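Local coordinates for protein ethylbenzene dehydrogenase beta-subunit (Aromatoleum aromaticum, PDB 2IVF) that carries three iron/sulfur (SF4) clusters and one Fe3-S4 cluster, as a ferredoxin-like iron-sulfur subunit that probably relays electrons, at residues Ile176-Gln181 / Leu213-Ile218; Ala193-Ala198 / Tyr264-Asn269. All coordinates share one frame; numbering follows the deposited sequence.

Contact 1 (176-181 with 213-218) and contact 2 (193-198 with 264-269) are a worked example of apolar packing beside closely spaced iron-sulfur clusters. Contact 1 touches two of them: C214 ligates SF4 of chain U and V177 packs on SF4 of chain S. The latter cluster is shared with contact 2, where C194 binds an iron and Y196 lies against a sulfur. The contact centres lie about 17 Å apart and their nearest atoms about 7 Å, so the two do not touch and are related through the cluster. Along the chain their segments alternate. The Fe3-S4 cluster lies about 10 Å from the side chain of L178 and about 13 Å from that of P195.

Contact 1 of 2, residues Ile176-Gln181 / Leu213-Ile218; sequences IVLVDQ and LCYPRI. With SF4 (iron/sulfur cluster), chain U; SF4 (iron/sulfur cluster), chain S.
I176 and L213 meet through aliphatic carbon alone, with no hydrogen bond between the two segments. The I176 side chain runs out with CG1 anti to its own carbonyl carbon (chi1 -63°) and CD1 extended beyond it (chi2 172°), which brings CD1 to 3.8 Å from L213 CB. The same methyl lies 4.0 Å from Y215 CB and more loosely against I218 CG1, so one isoleucine tip is shared by L213 just before helix 215-218 and by Y215 and I218 within it. L178, two residues along strand 177-179 and on the same side of it, brings both methyls against the CD2-CE2 side of the Y215 ring, with CD2 3.8 Å from Y215 CE2. On one face of that ring lies CD of the neighbouring P216.

Such packing joins the two-stranded antiparallel sheet of 168-170 and 177-179 to the short helix that follows a cluster-binding cysteine, within a 4Fe-4S dicluster domain. C214 is the N-cap residue: its SG binds iron FE4 of SF4 (chain U) at 2.3 Å, while its O accepts backbone bonds from R217 N and I218 N. L213 faces the same cluster, its CA 3.5 Å from sulfur S2. From the other side of the strand V177 turns to SF4 (chain S), with CG2 3.8 Å from S1.

Further out, the strand is placed by backbone hydrogen bonds of L178 with Y169 and by the bond from V177 N to H153 ND1. Beyond the contact the alpha-subunit covers helix 215-218: Y215 OH is hydrogen-bonded to E65 O of that chain, and R217 NH1 pairs with E107 OE1 of the same chain in a salt bridge.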
# COMPACT_ATOMS: atom_id res chain seq x y z
N ILE B 176 -7.98 29.83 10.43
CA ILE B 176 -8.35 29.06 9.23
C ILE B 176 -8.73 30.00 8.11
O ILE B 176 -9.54 30.96 8.31
CB ILE B 176 -9.50 28.08 9.52
CG1 ILE B 176 -9.05 27.04 10.58
CG2 ILE B 176 -9.92 27.34 8.24
CD1 ILE B 176 -10.21 26.11 11.08
N VAL B 177 -8.10 29.76 6.95
CA VAL B 177 -8.32 30.56 5.76
C VAL B 177 -9.33 29.82 4.91
O VAL B 177 -9.21 28.63 4.67
CB VAL B 177 -7.01 30.80 4.98
CG1 VAL B 177 -7.29 31.57 3.65
CG2 VAL B 177 -6.03 31.54 5.87
N LEU B 178 -10.39 30.51 4.53
CA LEU B 178 -11.47 29.89 3.78
C LEU B 178 -11.88 30.71 2.56
O LEU B 178 -11.81 31.93 2.55
CB LEU B 178 -12.72 29.71 4.70
CG LEU B 178 -12.53 28.72 5.88
CD1 LEU B 178 -13.73 28.85 6.80
CD2 LEU B 178 -12.36 27.25 5.44
N VAL B 179 -12.36 30.00 1.55
CA VAL B 179 -13.02 30.60 0.37
C VAL B 179 -14.53 30.48 0.56
O VAL B 179 -15.08 29.38 0.57
CB VAL B 179 -12.65 29.86 -0.95
CG1 VAL B 179 -13.45 30.51 -2.13
CG2 VAL B 179 -11.15 29.89 -1.22
N ASP B 180 -15.19 31.62 0.72
CA ASP B 180 -16.64 31.70 0.84
C ASP B 180 -17.28 31.26 -0.48
O ASP B 180 -17.22 31.98 -1.49
CB ASP B 180 -17.02 33.13 1.20
CG ASP B 180 -18.50 33.37 1.21
OD1 ASP B 180 -19.26 32.63 0.55
OD2 ASP B 180 -18.89 34.36 1.88
N GLN B 181 -17.86 30.05 -0.47
CA GLN B 181 -18.32 29.42 -1.68
C GLN B 181 -19.51 30.14 -2.30
O GLN B 181 -19.78 29.95 -3.47
CB GLN B 181 -18.67 27.96 -1.41
CG GLN B 181 -17.45 27.19 -1.03
CD GLN B 181 -16.42 27.20 -2.15
OE1 GLN B 181 -16.68 26.66 -3.23
NE2 GLN B 181 -15.24 27.82 -1.90
N LEU B 213 -9.20 23.14 6.88
CA LEU B 213 -8.70 22.60 8.13
C LEU B 213 -9.77 21.77 8.85
O LEU B 213 -9.86 21.79 10.07
CB LEU B 213 -8.11 23.68 9.04
CG LEU B 213 -6.67 23.40 9.49
CD1 LEU B 213 -6.14 24.57 10.32
CD2 LEU B 213 -6.54 22.06 10.25
N CYS B 214 -10.53 20.97 8.08
CA CYS B 214 -11.60 20.15 8.64
C CYS B 214 -12.44 20.88 9.68
O CYS B 214 -12.75 20.31 10.70
CB CYS B 214 -11.02 18.93 9.31
SG CYS B 214 -10.40 17.70 8.18
N TYR B 215 -12.80 22.15 9.43
CA TYR B 215 -13.40 22.89 10.51
C TYR B 215 -14.67 22.24 11.08
O TYR B 215 -14.94 22.44 12.26
CB TYR B 215 -13.66 24.37 10.16
CG TYR B 215 -14.67 24.62 9.06
CD1 TYR B 215 -16.04 24.62 9.33
CD2 TYR B 215 -14.28 24.91 7.76
CE1 TYR B 215 -16.98 24.87 8.34
CE2 TYR B 215 -15.23 25.16 6.73
CZ TYR B 215 -16.58 25.14 7.04
OH TYR B 215 -17.55 25.39 6.08
N PRO B 216 -15.47 21.54 10.25
CA PRO B 216 -16.63 20.84 10.85
C PRO B 216 -16.22 19.86 11.97
O PRO B 216 -16.94 19.65 12.95
CB PRO B 216 -17.19 20.08 9.65
CG PRO B 216 -16.84 20.95 8.50
CD PRO B 216 -15.44 21.29 8.80
N ARG B 217 -15.05 19.27 11.82
CA ARG B 217 -14.53 18.32 12.82
C ARG B 217 -13.89 19.04 14.00
O ARG B 217 -14.22 18.77 15.16
CB ARG B 217 -13.48 17.42 12.20
CG ARG B 217 -14.07 16.38 11.28
CD ARG B 217 -13.02 15.73 10.48
NE ARG B 217 -11.98 14.97 11.25
CZ ARG B 217 -11.89 13.63 11.34
NH1 ARG B 217 -12.74 12.84 10.73
NH2 ARG B 217 -10.91 13.06 12.02
N ILE B 218 -13.01 20.00 13.69
CA ILE B 218 -12.30 20.70 14.72
C ILE B 218 -13.25 21.52 15.63
O ILE B 218 -13.02 21.62 16.81
CB ILE B 218 -11.08 21.48 14.18
CG1 ILE B 218 -11.49 22.77 13.61
CG2 ILE B 218 -10.10 20.62 13.27
CD1 ILE B 218 -11.51 23.84 14.70
FE1 SF4 U . -7.25 20.16 5.22
FE2 SF4 U . -8.12 17.93 4.13
FE3 SF4 U . -6.31 17.82 6.11
FE4 SF4 U . -8.84 18.48 6.73
S1 SF4 U . -8.12 16.46 5.92
S2 SF4 U . -6.98 19.60 7.41
S3 SF4 U . -9.48 19.66 4.82
S4 SF4 U . -6.02 18.72 3.96
FE1 SF4 S . -1.95 29.42 -0.14
FE2 SF4 S . -3.69 31.02 1.02
FE3 SF4 S . -1.39 30.32 2.34
FE4 SF4 S . -3.35 28.43 1.95
S1 SF4 S . -3.50 30.36 3.22
S2 SF4 S . -1.08 28.20 1.56
S3 SF4 S . -4.19 29.09 -0.05
S4 SF4 S . -1.54 31.62 0.44

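Contact 2 of 2, residues Ala193-Ala198 / Tyr264-Asn269; sequences ACPYKA and YGTGPN. With SF4 (iron/sulfur cluster), chain S.
P195 and Y264 join the cluster-binding loop after helix 189-193, in the 4Fe-4S dicluster domain, to the loop that leads into strand 270-273. C194 points away from the second loop, and SG, anti to the backbone N (chi1 165°), binds iron FE1 of SF4 (chain S); the same sulfur accepts a nearly straight bond from A198 N. A type I turn runs from C194 to K197, and C194 O is gripped from opposite faces of its plane by K197 N and K197 NZ.

At the turn's second position the P195 ring slides past Y264, with CB 3.4 Å from Y264 CD2, and P195 CG lies 3.9 Å from the T266 methyl CG2. Y196 comes next and is held between cluster and loop. Its CD2 lies 3.6 Å from sulfur S2, while the edge of Y264 points at one ring face in a T-shaped (edge-to-face) stack, centroids 5.5 Å apart and planes at 59°. In the plane of the Y196 ring, T266 OG1 approaches the edge at CE2 (3.4 Å). The phenol oxygen, hydrogen-bonded to L260 O, also lies against P268 CG and CB, the two side chains crossing at about a right angle. One water completes the junction, donating a hydrogen bond to Y196 OH at 3.0 Å, bonding T266 OG1 and accepting from T266 N at 2.8 Å.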
# COMPACT_ATOMS: atom_id res chain seq x y z
N ALA B 193 -1.89 33.60 -7.02
CA ALA B 193 -1.24 34.26 -5.90
C ALA B 193 -0.69 33.33 -4.82
O ALA B 193 0.27 33.68 -4.16
CB ALA B 193 -2.22 35.26 -5.26
N CYS B 194 -1.33 32.21 -4.59
CA CYS B 194 -0.88 31.30 -3.56
C CYS B 194 0.38 30.61 -4.08
O CYS B 194 0.31 29.85 -5.02
CB CYS B 194 -1.92 30.24 -3.22
SG CYS B 194 -1.17 28.87 -2.28
N PRO B 195 1.54 30.87 -3.44
CA PRO B 195 2.78 30.35 -3.96
C PRO B 195 2.92 28.88 -3.68
O PRO B 195 3.87 28.27 -4.15
CB PRO B 195 3.82 31.12 -3.18
CG PRO B 195 3.18 31.34 -1.90
CD PRO B 195 1.75 31.62 -2.20
N TYR B 196 2.01 28.33 -2.89
CA TYR B 196 1.96 26.87 -2.65
C TYR B 196 1.02 26.11 -3.58
O TYR B 196 0.91 24.84 -3.53
CB TYR B 196 1.54 26.64 -1.21
CG TYR B 196 2.51 27.22 -0.24
CD1 TYR B 196 3.63 26.51 0.18
CD2 TYR B 196 2.29 28.47 0.28
CE1 TYR B 196 4.58 27.09 1.06
CE2 TYR B 196 3.19 29.05 1.19
CZ TYR B 196 4.33 28.35 1.59
OH TYR B 196 5.18 28.99 2.48
N LYS B 197 0.26 26.87 -4.37
CA LYS B 197 -0.83 26.35 -5.20
C LYS B 197 -1.75 25.43 -4.43
O LYS B 197 -2.05 24.31 -4.86
CB LYS B 197 -0.28 25.70 -6.48
CG LYS B 197 0.46 26.72 -7.37
CD LYS B 197 -0.53 27.76 -7.94
CE LYS B 197 0.10 28.94 -8.65
NZ LYS B 197 0.84 29.91 -7.79
N ALA B 198 -2.14 25.92 -3.24
CA ALA B 198 -2.98 25.20 -2.29
C ALA B 198 -4.47 25.62 -2.40
O ALA B 198 -5.29 25.33 -1.53
CB ALA B 198 -2.46 25.40 -0.87
N TYR B 264 8.60 32.71 0.47
CA TYR B 264 7.42 33.11 -0.27
C TYR B 264 6.59 34.20 0.39
O TYR B 264 5.64 34.74 -0.23
CB TYR B 264 6.54 31.91 -0.59
CG TYR B 264 7.14 30.83 -1.47
CD1 TYR B 264 8.35 30.99 -2.14
CD2 TYR B 264 6.46 29.65 -1.66
CE1 TYR B 264 8.85 29.97 -2.95
CE2 TYR B 264 6.96 28.65 -2.45
CZ TYR B 264 8.15 28.81 -3.10
OH TYR B 264 8.62 27.76 -3.88
N GLY B 265 6.93 34.56 1.63
CA GLY B 265 6.41 35.78 2.26
C GLY B 265 5.05 35.70 2.93
O GLY B 265 4.53 36.73 3.38
N THR B 266 4.50 34.50 3.04
CA THR B 266 3.14 34.34 3.53
C THR B 266 3.03 33.96 5.00
O THR B 266 1.94 34.01 5.54
CB THR B 266 2.37 33.30 2.71
OG1 THR B 266 2.87 31.98 2.96
CG2 THR B 266 2.47 33.61 1.20
N GLY B 267 4.13 33.60 5.66
CA GLY B 267 4.05 33.18 7.05
C GLY B 267 3.22 31.91 7.20
O GLY B 267 2.20 31.88 7.89
N PRO B 268 3.67 30.82 6.59
CA PRO B 268 2.93 29.59 6.63
C PRO B 268 2.87 28.99 8.02
O PRO B 268 3.80 29.20 8.80
CB PRO B 268 3.75 28.67 5.74
CG PRO B 268 5.10 29.23 5.86
CD PRO B 268 4.93 30.66 5.86
N ASN B 269 1.81 28.23 8.29
CA ASN B 269 1.60 27.66 9.60
C ASN B 269 1.47 26.15 9.59
O ASN B 269 0.80 25.56 10.41
CB ASN B 269 0.43 28.35 10.27
CG ASN B 269 0.70 29.78 10.55
OD1 ASN B 269 0.02 30.70 10.04
ND2 ASN B 269 1.72 30.02 11.34
FE1 SF4 S . -1.95 29.42 -0.14
FE2 SF4 S . -3.69 31.02 1.02
FE3 SF4 S . -1.39 30.32 2.34
FE4 SF4 S . -3.35 28.43 1.95
S1 SF4 S . -3.50 30.36 3.22
S2 SF4 S . -1.08 28.20 1.56
S3 SF4 S . -4.19 29.09 -0.05
S4 SF4 S . -1.54 31.62 0.44
O HOH W 1 5.58 31.91 2.65